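Local coordinates for gentamicin resistance protein (Enterococcus gallinarum, PDB 6CTZ), which probably confers resistance to gentamicin and kanamycin by transferring a phosphate from a guanine nucleotide to the 2''-hydroxyl of the aminoglycoside, at residues 254-257 with 258-261; 168-171 with 172-176; 4-7 with 8-12; 190-194 with 195-199. The protein carries 2 engineered substitutions. One frame throughout, in Å; residues are numbered along the deposited sequence. Where two conformers were deposited one is given.

Contact 1. Residues 254-257 with 258-261. Engineered in segment 254-257: Leu254 (natural residue His).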
# COMPACT_ATOMS: atom_id res chain seq x y z
N LEU A 254 7.59 -19.22 -0.74
CA LEU A 254 7.03 -17.93 -0.36
C LEU A 254 7.02 -16.96 -1.54
O LEU A 254 6.05 -16.22 -1.73
CB LEU A 254 7.81 -17.35 0.83
CG LEU A 254 7.33 -15.99 1.35
CD1 LEU A 254 5.85 -15.98 1.73
CD2 LEU A 254 8.19 -15.59 2.53
N ILE A 255 8.08 -16.97 -2.36
CA ILE A 255 8.09 -16.11 -3.54
C ILE A 255 6.99 -16.51 -4.51
O ILE A 255 6.32 -15.65 -5.11
CB ILE A 255 9.48 -16.10 -4.20
CG1 ILE A 255 10.47 -15.27 -3.39
CG2 ILE A 255 9.40 -15.63 -5.66
CD1 ILE A 255 10.23 -13.75 -3.46
N ARG A 256 6.77 -17.81 -4.68
CA ARG A 256 5.65 -18.26 -5.51
C ARG A 256 4.32 -17.72 -4.98
O ARG A 256 3.51 -17.18 -5.73
CB ARG A 256 5.62 -19.78 -5.62
CG ARG A 256 4.39 -20.29 -6.35
CD ARG A 256 4.29 -19.78 -7.78
NE ARG A 256 5.48 -20.12 -8.57
CZ ARG A 256 5.64 -21.26 -9.23
NH1 ARG A 256 4.70 -22.19 -9.22
NH2 ARG A 256 6.76 -21.45 -9.92
N LYS A 257 4.11 -17.85 -3.67
CA LYS A 257 2.89 -17.31 -3.07
C LYS A 257 2.73 -15.82 -3.35
O LYS A 257 1.66 -15.36 -3.77
CB LYS A 257 2.91 -17.55 -1.57
CG LYS A 257 1.65 -17.10 -0.86
CD LYS A 257 1.73 -17.30 0.63
CE LYS A 257 0.53 -16.71 1.34
NZ LYS A 257 0.60 -16.88 2.81
N VAL A 258 3.80 -15.05 -3.11
CA VAL A 258 3.70 -13.61 -3.34
C VAL A 258 3.50 -13.31 -4.82
O VAL A 258 2.77 -12.38 -5.18
CB VAL A 258 4.93 -12.89 -2.75
CG1 VAL A 258 4.82 -11.38 -3.00
CG2 VAL A 258 5.01 -13.13 -1.27
N SER A 259 4.09 -14.12 -5.71
CA SER A 259 3.90 -13.89 -7.13
C SER A 259 2.45 -14.12 -7.53
O SER A 259 1.96 -13.47 -8.46
CB SER A 259 4.85 -14.79 -7.94
OG SER A 259 4.35 -16.11 -8.06
N LEU A 260 1.75 -15.04 -6.85
CA LEU A 260 0.32 -15.20 -7.08
C LEU A 260 -0.43 -13.93 -6.68
O LEU A 260 -1.29 -13.44 -7.42
CB LEU A 260 -0.20 -16.42 -6.33
CG LEU A 260 0.28 -17.76 -6.92
CD1 LEU A 260 0.13 -18.89 -5.89
CD2 LEU A 260 -0.44 -18.12 -8.21
N PHE A 261 -0.09 -13.35 -5.51
CA PHE A 261 -0.66 -12.06 -5.14
C PHE A 261 -0.37 -11.01 -6.20
O PHE A 261 -1.21 -10.14 -6.46
CB PHE A 261 -0.09 -11.57 -3.80
CG PHE A 261 -0.48 -12.40 -2.60
CD1 PHE A 261 -1.63 -13.18 -2.60
CD2 PHE A 261 0.31 -12.38 -1.46
CE1 PHE A 261 -1.97 -13.92 -1.48
CE2 PHE A 261 -0.03 -13.12 -0.35
CZ PHE A 261 -1.17 -13.89 -0.36
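Lys257 and Phe261, one turn apart on helix 251-276, run side by side along the buried flank of the helix, an i to i+4 pairing in the helical part of the kinase-like fold. With CG anti to the backbone N (chi1 -177°) and every later torsion extended, Lys257 reaches out straight, and its CE comes 3.7 Å from CZ of the Phe261 ring. Lys257 O takes the Phe261 N-H in its own plane at 3.2 Å and lies over one face of that ring, toward the rim. Beyond the methylenes, NZ forms salt bridges with Asp222 and Asp224, while the Phe261 ring also meets Tyr225 and packs on Leu141 and Ile145 of helix 141-155. A turn earlier, CD1 of the engineered Leu254 approaches CG2 of Val258 at 4.2 Å, a looser apolar contact, although both residues are buried.

The solvent side begins at Arg256, with Ser259 partly exposed beside it. The arginine chain bends at chi2 and chi3 and passes Ser259 with CD 3.7 Å from OG. Chi1 of 81° turns the Ser259 hydroxyl back onto its own helix, where OG donates to the i-3 carbonyl, Arg256 O, at 2.7 Å. The same oxygen accepts the Leu260 N-H at 3.0 Å, so two donors grip one carbonyl. Arg171 NH2, from helix 162-176, is hydrogen-bonded to the same OG. The hydroxyl thus bridges guanidinium and carbonyl, and the nearby positive charge would probably polarise it and strengthen its donation to Arg256 O.

Contact 2. Residues 168-171 with 172-176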
# COMPACT_ATOMS: atom_id res chain seq x y z
N LEU A 168 -4.87 -17.22 -16.17
CA LEU A 168 -5.45 -16.65 -14.95
C LEU A 168 -6.19 -17.70 -14.13
O LEU A 168 -6.10 -17.70 -12.90
CB LEU A 168 -6.35 -15.47 -15.29
CG LEU A 168 -5.63 -14.21 -15.76
CD1 LEU A 168 -6.66 -13.14 -16.05
CD2 LEU A 168 -4.63 -13.71 -14.72
N THR A 169 -6.95 -18.58 -14.78
CA THR A 169 -7.63 -19.64 -14.04
C THR A 169 -6.63 -20.53 -13.31
O THR A 169 -6.85 -20.92 -12.16
CB THR A 169 -8.49 -20.46 -14.99
OG1 THR A 169 -9.48 -19.61 -15.58
CG2 THR A 169 -9.18 -21.60 -14.24
N LEU A 170 -5.51 -20.85 -13.98
CA LEU A 170 -4.45 -21.63 -13.35
C LEU A 170 -3.91 -20.93 -12.11
O LEU A 170 -3.71 -21.56 -11.07
CB LEU A 170 -3.32 -21.84 -14.35
CG LEU A 170 -2.03 -22.46 -13.80
CD1 LEU A 170 -2.25 -23.87 -13.28
CD2 LEU A 170 -0.94 -22.42 -14.86
N ARG A 171 -3.67 -19.62 -12.21
CA ARG A 171 -3.12 -18.87 -11.08
C ARG A 171 -4.10 -18.83 -9.92
O ARG A 171 -3.73 -19.05 -8.76
CB ARG A 171 -2.72 -17.46 -11.51
CG ARG A 171 -1.68 -17.43 -12.63
CD ARG A 171 -0.32 -17.87 -12.12
NE ARG A 171 0.37 -16.79 -11.41
CZ ARG A 171 1.59 -16.91 -10.87
NH1 ARG A 171 2.25 -18.07 -10.94
NH2 ARG A 171 2.15 -15.88 -10.25
N PHE A 172 -5.38 -18.55 -10.20
CA PHE A 172 -6.38 -18.57 -9.14
C PHE A 172 -6.48 -19.95 -8.51
O PHE A 172 -6.52 -20.08 -7.28
CB PHE A 172 -7.74 -18.12 -9.69
CG PHE A 172 -7.91 -16.63 -9.76
CD1 PHE A 172 -8.09 -15.87 -8.61
CD2 PHE A 172 -7.90 -15.98 -10.98
CE1 PHE A 172 -8.26 -14.49 -8.69
CE2 PHE A 172 -8.07 -14.61 -11.07
CZ PHE A 172 -8.25 -13.86 -9.91
N GLN A 173 -6.52 -21.00 -9.33
CA GLN A 173 -6.63 -22.35 -8.77
C GLN A 173 -5.38 -22.74 -7.99
O GLN A 173 -5.48 -23.40 -6.95
CB GLN A 173 -6.97 -23.36 -9.86
CG GLN A 173 -8.38 -23.20 -10.40
CD GLN A 173 -9.40 -22.95 -9.31
OE1 GLN A 173 -9.89 -21.83 -9.15
NE2 GLN A 173 -9.73 -23.99 -8.55
N SER A 174 -4.19 -22.33 -8.46
CA SER A 174 -2.97 -22.66 -7.73
C SER A 174 -2.97 -22.05 -6.34
O SER A 174 -2.50 -22.67 -5.37
CB SER A 174 -1.75 -22.22 -8.53
OG SER A 174 -1.57 -23.04 -9.67
N TYR A 175 -3.51 -20.83 -6.21
CA TYR A 175 -3.65 -20.25 -4.88
C TYR A 175 -4.73 -20.98 -4.09
O TYR A 175 -4.48 -21.47 -2.98
CB TYR A 175 -3.96 -18.75 -4.97
CG TYR A 175 -4.29 -18.16 -3.62
CD1 TYR A 175 -3.29 -17.80 -2.73
CD2 TYR A 175 -5.61 -17.99 -3.22
CE1 TYR A 175 -3.59 -17.28 -1.48
CE2 TYR A 175 -5.93 -17.48 -1.98
CZ TYR A 175 -4.91 -17.11 -1.11
OH TYR A 175 -5.21 -16.60 0.13
N MET A 176 -5.93 -21.08 -4.66
CA MET A 176 -7.10 -21.49 -3.88
C MET A 176 -7.01 -22.93 -3.40
O MET A 176 -7.54 -23.25 -2.32
CB MET A 176 -8.39 -21.27 -4.69
CG MET A 176 -8.72 -19.80 -4.94
SD MET A 176 -9.14 -18.83 -3.47
CE MET A 176 -10.38 -19.87 -2.71
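Helix 162-176, part of the helical portion of this kinase-like phosphotransferase, carries this contact in its last two and a half turns, where regular i to i+4 bonding is supplemented by a serine that folds back on the backbone. The N-H of Ser174 donates to Leu170 O at 2.8 Å, and its hydroxyl, placed beside the backbone N by a chi1 of -71°, donates to the same oxygen at 3.0 Å. The two donors come from opposite faces of the carbonyl plane, and OG stands 39° out of it, away from the lone-pair direction. CD1 of Leu170 lies alongside at 3.8 Å from OG and puts a methyl group against the hydroxyl on this outer side of the helix.

On the inner side, Phe172 takes over. Its N-H meets Leu168 O at 2.9 Å in a nearly straight bond, with an angle of 174° at the hydrogen, and its ring slants back past the same carbonyl. The aromatic ring stacks on Phe264 and touches Ile145 and Ser149 of helix 141-155, while Leu168 packs on Thr263 and Val267 of helix 251-276. The bent chain of Arg171 crosses to that same helix, where NE is hydrogen-bonded to Thr263 OG1, a polar tie beside the apolar ones. Near the end of the helix Arg171 O receives the N-H of Tyr175 at 3.1 Å. The tightest approach of the Phe172 ring to the preceding turn is made by CD2, which lies 3.1 Å from Leu168 O.

Contact 3. Residues 4-7 with 8-12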
# COMPACT_ATOMS: atom_id res chain seq x y z
N TYR A 4 -9.65 24.31 -0.89
CA TYR A 4 -9.00 23.64 0.22
C TYR A 4 -8.47 24.63 1.25
O TYR A 4 -8.55 24.39 2.46
CB TYR A 4 -7.88 22.72 -0.29
CG TYR A 4 -8.39 21.68 -1.25
CD1 TYR A 4 -8.93 20.48 -0.79
CD2 TYR A 4 -8.37 21.90 -2.62
CE1 TYR A 4 -9.40 19.53 -1.67
CE2 TYR A 4 -8.84 20.96 -3.51
CZ TYR A 4 -9.36 19.77 -3.03
OH TYR A 4 -9.83 18.84 -3.92
N THR A 5 -7.93 25.76 0.79
CA THR A 5 -7.37 26.74 1.73
C THR A 5 -8.44 27.35 2.61
O THR A 5 -8.21 27.62 3.79
CB THR A 5 -6.59 27.82 0.97
OG1 THR A 5 -7.49 28.55 0.13
CG2 THR A 5 -5.51 27.18 0.12
N THR A 6 -9.64 27.56 2.07
CA THR A 6 -10.72 28.12 2.88
C THR A 6 -11.15 27.15 3.98
O THR A 6 -11.35 27.56 5.13
CB THR A 6 -11.90 28.52 2.00
OG1 THR A 6 -11.46 29.51 1.07
CG2 THR A 6 -13.03 29.11 2.86
N MET A 7 -11.27 25.86 3.65
CA MET A 7 -11.60 24.88 4.68
C MET A 7 -10.54 24.86 5.77
O MET A 7 -10.86 24.83 6.96
CB MET A 7 -11.74 23.49 4.06
CG MET A 7 -13.04 23.28 3.33
SD MET A 7 -13.30 21.55 2.91
CE MET A 7 -12.06 21.33 1.63
N ILE A 8 -9.27 24.88 5.37
CA ILE A 8 -8.18 24.81 6.34
C ILE A 8 -8.21 26.02 7.26
O ILE A 8 -8.17 25.90 8.49
CB ILE A 8 -6.83 24.67 5.62
CG1 ILE A 8 -6.74 23.32 4.90
CG2 ILE A 8 -5.69 24.82 6.59
CD1 ILE A 8 -5.56 23.23 3.97
N MET A 9 -8.32 27.21 6.68
CA MET A 9 -8.22 28.40 7.52
C MET A 9 -9.45 28.62 8.37
O MET A 9 -9.34 29.13 9.49
CB MET A 9 -7.85 29.62 6.68
CG MET A 9 -6.41 29.53 6.21
SD MET A 9 -5.80 31.07 5.54
CE MET A 9 -6.77 31.20 4.04
N THR A 10 -10.64 28.25 7.87
CA THR A 10 -11.85 28.34 8.68
C THR A 10 -11.73 27.49 9.93
O THR A 10 -12.07 27.93 11.04
CB THR A 10 -13.05 27.87 7.86
OG1 THR A 10 -13.28 28.79 6.78
CG2 THR A 10 -14.29 27.76 8.73
N GLN A 11 -11.25 26.25 9.78
CA GLN A 11 -11.27 25.30 10.87
C GLN A 11 -10.05 25.36 11.77
O GLN A 11 -10.13 24.89 12.91
CB GLN A 11 -11.46 23.88 10.31
CG GLN A 11 -12.72 23.82 9.46
CD GLN A 11 -13.03 22.44 8.92
OE1 GLN A 11 -12.72 21.43 9.55
NE2 GLN A 11 -13.63 22.41 7.75
N PHE A 12 -8.94 25.94 11.32
CA PHE A 12 -7.70 25.93 12.09
C PHE A 12 -7.14 27.34 12.18
O PHE A 12 -6.33 27.76 11.34
CB PHE A 12 -6.69 24.95 11.49
CG PHE A 12 -7.28 23.60 11.25
CD1 PHE A 12 -7.78 22.85 12.30
CD2 PHE A 12 -7.40 23.09 9.96
CE1 PHE A 12 -8.34 21.60 12.08
CE2 PHE A 12 -7.97 21.85 9.73
CZ PHE A 12 -8.44 21.11 10.79
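A chi1 of -67° in the conformer described sets OG1 of Thr10 beside its own backbone N and directs it back at the carbonyl of Thr6, while the neighbouring Gln11, with chi1 -55° and an extended chain beyond CG, runs back past Met7. The firm bond to Thr6 O is that of the Thr10 N-H, at 2.9 Å; in this conformer OG1 of Thr10 donates to the same oxygen at 2.8 Å. The hydroxyl then stands above the carbonyl plane and the amide reaches it from the other face, so this one acceptor is held by two donors on the exposed side of helix 2-11. Thr6 OG1 itself is hydrogen-bonded to Leu2 O.

Gln11 N reaches Met7 O at 3.2 Å, and the glutamine CG lies 3.3 Å from that oxygen, its amide continuing to Lys78 O through NE2. On the inner side, Ile8 lays CG1 against Tyr4 O at 3.2 Å, and its N-H bonds to the same carbonyl. Phe12, the first residue to leave helical geometry, still gives its N-H to Ile8 O.

The inward side chains pack the helix onto the five-stranded antiparallel sheet: Ile8 meets Phe40 and Phe42 of strand 38-43 and Ile32 and Val34 of strand 29-34, Tyr4 sets its ring edge-to-face with Phe42, and Phe12 touches Phe40 and, on strand 83-89, Phe85.

Contact 4. Residues 190-194 with 195-199. With MG (magnesium ion), chain C; KAN (kanamycin a), chain E; GDP (guanosine-5'-diphosphate), chain B.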
# COMPACT_ATOMS: atom_id res chain seq x y z
N HIS A 190 0.37 -3.36 6.73
CA HIS A 190 0.23 -2.03 6.15
C HIS A 190 -0.78 -2.05 5.00
O HIS A 190 -1.64 -1.16 4.89
CB HIS A 190 1.60 -1.54 5.68
CG HIS A 190 1.58 -0.21 5.00
ND1 HIS A 190 1.20 -0.04 3.69
CD2 HIS A 190 1.95 1.02 5.44
CE1 HIS A 190 1.32 1.23 3.35
NE2 HIS A 190 1.77 1.90 4.40
N GLY A 191 -0.71 -3.08 4.15
CA GLY A 191 -1.70 -3.29 3.12
C GLY A 191 -1.44 -2.62 1.79
O GLY A 191 -2.11 -2.97 0.81
N ASP A 192 -0.51 -1.68 1.72
CA ASP A 192 -0.20 -1.01 0.46
C ASP A 192 1.28 -0.61 0.48
O ASP A 192 1.64 0.55 0.28
CB ASP A 192 -1.14 0.18 0.26
CG ASP A 192 -1.22 0.64 -1.18
OD1 ASP A 192 -0.98 -0.16 -2.11
OD2 ASP A 192 -1.56 1.83 -1.39
N LEU A 193 2.15 -1.58 0.75
CA LEU A 193 3.53 -1.29 1.14
C LEU A 193 4.43 -1.23 -0.09
O LEU A 193 5.27 -2.10 -0.35
CB LEU A 193 4.01 -2.30 2.18
CG LEU A 193 5.31 -1.96 2.90
CD1 LEU A 193 5.14 -0.69 3.75
CD2 LEU A 193 5.73 -3.10 3.80
N SER A 194 4.25 -0.16 -0.85
CA SER A 194 4.97 0.08 -2.09
C SER A 194 5.93 1.25 -1.91
O SER A 194 5.74 2.09 -1.03
CB SER A 194 3.97 0.39 -3.22
OG SER A 194 2.96 1.29 -2.80
N PRO A 195 6.96 1.34 -2.76
CA PRO A 195 8.04 2.31 -2.51
C PRO A 195 7.64 3.76 -2.77
O PRO A 195 8.40 4.66 -2.38
CB PRO A 195 9.18 1.83 -3.43
CG PRO A 195 8.49 1.01 -4.48
CD PRO A 195 7.37 0.32 -3.75
N ASP A 196 6.48 4.01 -3.38
CA ASP A 196 5.92 5.36 -3.41
C ASP A 196 5.50 5.85 -2.03
O ASP A 196 5.13 7.02 -1.88
CB ASP A 196 4.76 5.47 -4.42
CG ASP A 196 3.55 4.66 -4.02
OD1 ASP A 196 3.72 3.67 -3.29
OD2 ASP A 196 2.42 5.02 -4.41
N HIS A 197 5.59 4.99 -1.01
CA HIS A 197 5.28 5.32 0.37
C HIS A 197 6.50 5.27 1.27
O HIS A 197 6.36 5.44 2.48
CB HIS A 197 4.22 4.36 0.92
CG HIS A 197 2.91 4.46 0.23
ND1 HIS A 197 2.08 3.37 0.06
CD2 HIS A 197 2.25 5.51 -0.31
CE1 HIS A 197 0.98 3.75 -0.56
NE2 HIS A 197 1.06 5.05 -0.80
N PHE A 198 7.69 5.03 0.72
CA PHE A 198 8.92 4.96 1.51
C PHE A 198 9.61 6.31 1.45
O PHE A 198 9.98 6.77 0.36
CB PHE A 198 9.91 3.91 0.98
CG PHE A 198 9.38 2.50 0.89
CD1 PHE A 198 8.16 2.13 1.46
CD2 PHE A 198 10.13 1.53 0.25
CE1 PHE A 198 7.71 0.82 1.35
CE2 PHE A 198 9.68 0.22 0.14
CZ PHE A 198 8.46 -0.13 0.69
N LEU A 199 9.79 6.93 2.60
CA LEU A 199 10.55 8.18 2.69
C LEU A 199 11.96 7.85 3.14
O LEU A 199 12.16 7.08 4.09
CB LEU A 199 9.89 9.14 3.67
CG LEU A 199 8.66 9.94 3.20
CD1 LEU A 199 9.03 10.97 2.12
CD2 LEU A 199 7.50 9.03 2.81
MG MG C . -0.80 6.02 -1.43
C1 KAN E . -0.10 -0.71 -10.57
C2 KAN E . 0.08 -1.92 -11.49
C3 KAN E . 1.49 -1.92 -12.04
C4 KAN E . 1.69 -0.61 -12.80
C5 KAN E . 1.45 0.59 -11.88
C6 KAN E . 1.56 1.91 -12.64
C7 KAN E . 0.55 0.24 -5.40
C8 KAN E . -0.69 0.58 -6.23
C9 KAN E . -0.67 -0.22 -7.54
C10 KAN E . 0.61 0.02 -8.33
C11 KAN E . 1.84 -0.26 -7.46
C12 KAN E . 1.81 0.56 -6.18
C13 KAN E . -3.04 0.88 -5.73
C14 KAN E . -3.84 1.15 -4.46
C15 KAN E . -4.13 -0.18 -3.77
C16 KAN E . -4.85 -1.12 -4.73
C17 KAN E . -4.04 -1.26 -6.01
C18 KAN E . -4.82 -2.09 -7.02
N1 KAN E . 1.27 2.99 -11.72
N2 KAN E . 3.07 0.01 -8.19
N3 KAN E . 0.51 0.99 -4.14
N4 KAN E . -4.93 -0.02 -2.56
O5 KAN E . 0.19 0.54 -11.21
O6 KAN E . -0.14 -3.11 -10.74
O7 KAN E . 1.69 -3.02 -12.93
O8 KAN E . 3.02 -0.57 -13.31
O9 KAN E . 0.72 -0.91 -9.42
O10 KAN E . -1.79 0.20 -8.35
O11 KAN E . -1.81 0.24 -5.41
O12 KAN E . -3.81 0.02 -6.57
O13 KAN E . -3.09 2.05 -3.65
O14 KAN E . -5.01 -2.44 -4.17
O15 KAN E . -4.05 -2.22 -8.21
PB GDP B . -3.64 7.51 -1.37
O1B GDP B . -4.23 6.84 -0.15
O2B GDP B . -2.63 6.63 -2.08
O3B GDP B . -4.71 8.07 -2.28
O3A GDP B . -2.87 8.81 -0.79
PA GDP B . -1.45 8.88 -0.01
O1A GDP B . -1.67 8.87 1.48
O2A GDP B . -0.52 7.80 -0.52
O5' GDP B . -0.96 10.37 -0.42
C5' GDP B . -0.87 10.71 -1.80
C4' GDP B . 0.56 11.10 -2.11
O4' GDP B . 0.87 12.31 -1.42
C3' GDP B . 1.61 10.11 -1.63
O3' GDP B . 1.77 8.99 -2.51
C2' GDP B . 2.83 11.00 -1.63
O2' GDP B . 3.29 11.21 -2.97
C1' GDP B . 2.26 12.32 -1.15
N9 GDP B . 2.43 12.43 0.32
C8 GDP B . 1.50 12.20 1.28
N7 GDP B . 2.05 12.42 2.50
C5 GDP B . 3.33 12.80 2.31
C6 GDP B . 4.48 13.17 3.15
O6 GDP B . 4.37 13.20 4.39
N1 GDP B . 5.62 13.48 2.52
C2 GDP B . 5.77 13.46 1.18
N2 GDP B . 6.95 13.81 0.64
N3 GDP B . 4.76 13.13 0.34
C4 GDP B . 3.56 12.81 0.87
O HOH W 1 0.23 6.62 -3.10
O HOH W 2 -1.27 4.24 -2.45
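His197 ND1 donates a hydrogen bond to Asp192 O at 2.9 Å, only 3° out of the ring plane, and Ser194 N shares that acceptor. Ser194 OG, turned by a chi1 of 44°, donates to Asp196 OD1 in a short bond of 2.5 Å, meeting the carboxylate on its syn side. His190 ND1 accepts the Asp192 N-H, holding the loop from within. Metal coordination uses the other ring nitrogen of His197: NE2 binds the magnesium ion at 2.2 Å, alongside O2A and O2B of GDP, two waters and Asp214.

This is the catalytic loop of the protein kinase-like fold, its HGD sequence followed by a magnesium ligand; Asp192 probably corresponds to the catalytic aspartate of such kinases. Substrate contacts follow from it: kanamycin gives N3 to Asp192 OD1 at 2.8 Å and O13, the 2''-hydroxyl for which the enzyme is named, to OD2 at 2.7 Å, and N3 bonds Ser194 OG as well.

In the packing, Asp196 OD1 sits over the centre of one imidazole face of His197. Leu193 CD1 meets the edge of the Phe198 ring at CE1, 3.8 Å away, and Pro195 CA lies over the centre of one face of that ring.

Overall arrangement
Contact 4 is the active-site element of the four, lying between GDP and kanamycin with its centre about 5 Å from that of the chain; the centres of contacts 1, 2 and 3 are about 18, 26 and 29 Å from its own. Contacts 1 and 2 belong to neighbouring helices of the helical part and touch directly: Phe261 CE1 packs on Tyr175 CE1 at 3.7 Å. The side chain of Phe261 in contact 1 comes within about 10 Å of kanamycin. Contact 3 lies against the five-stranded sheet, on the opposite side of the chain's centre from contacts 1 and 2; its centre is about 45 Å from that of contact 1, and the side chain of Tyr4 is about 12 Å from GDP.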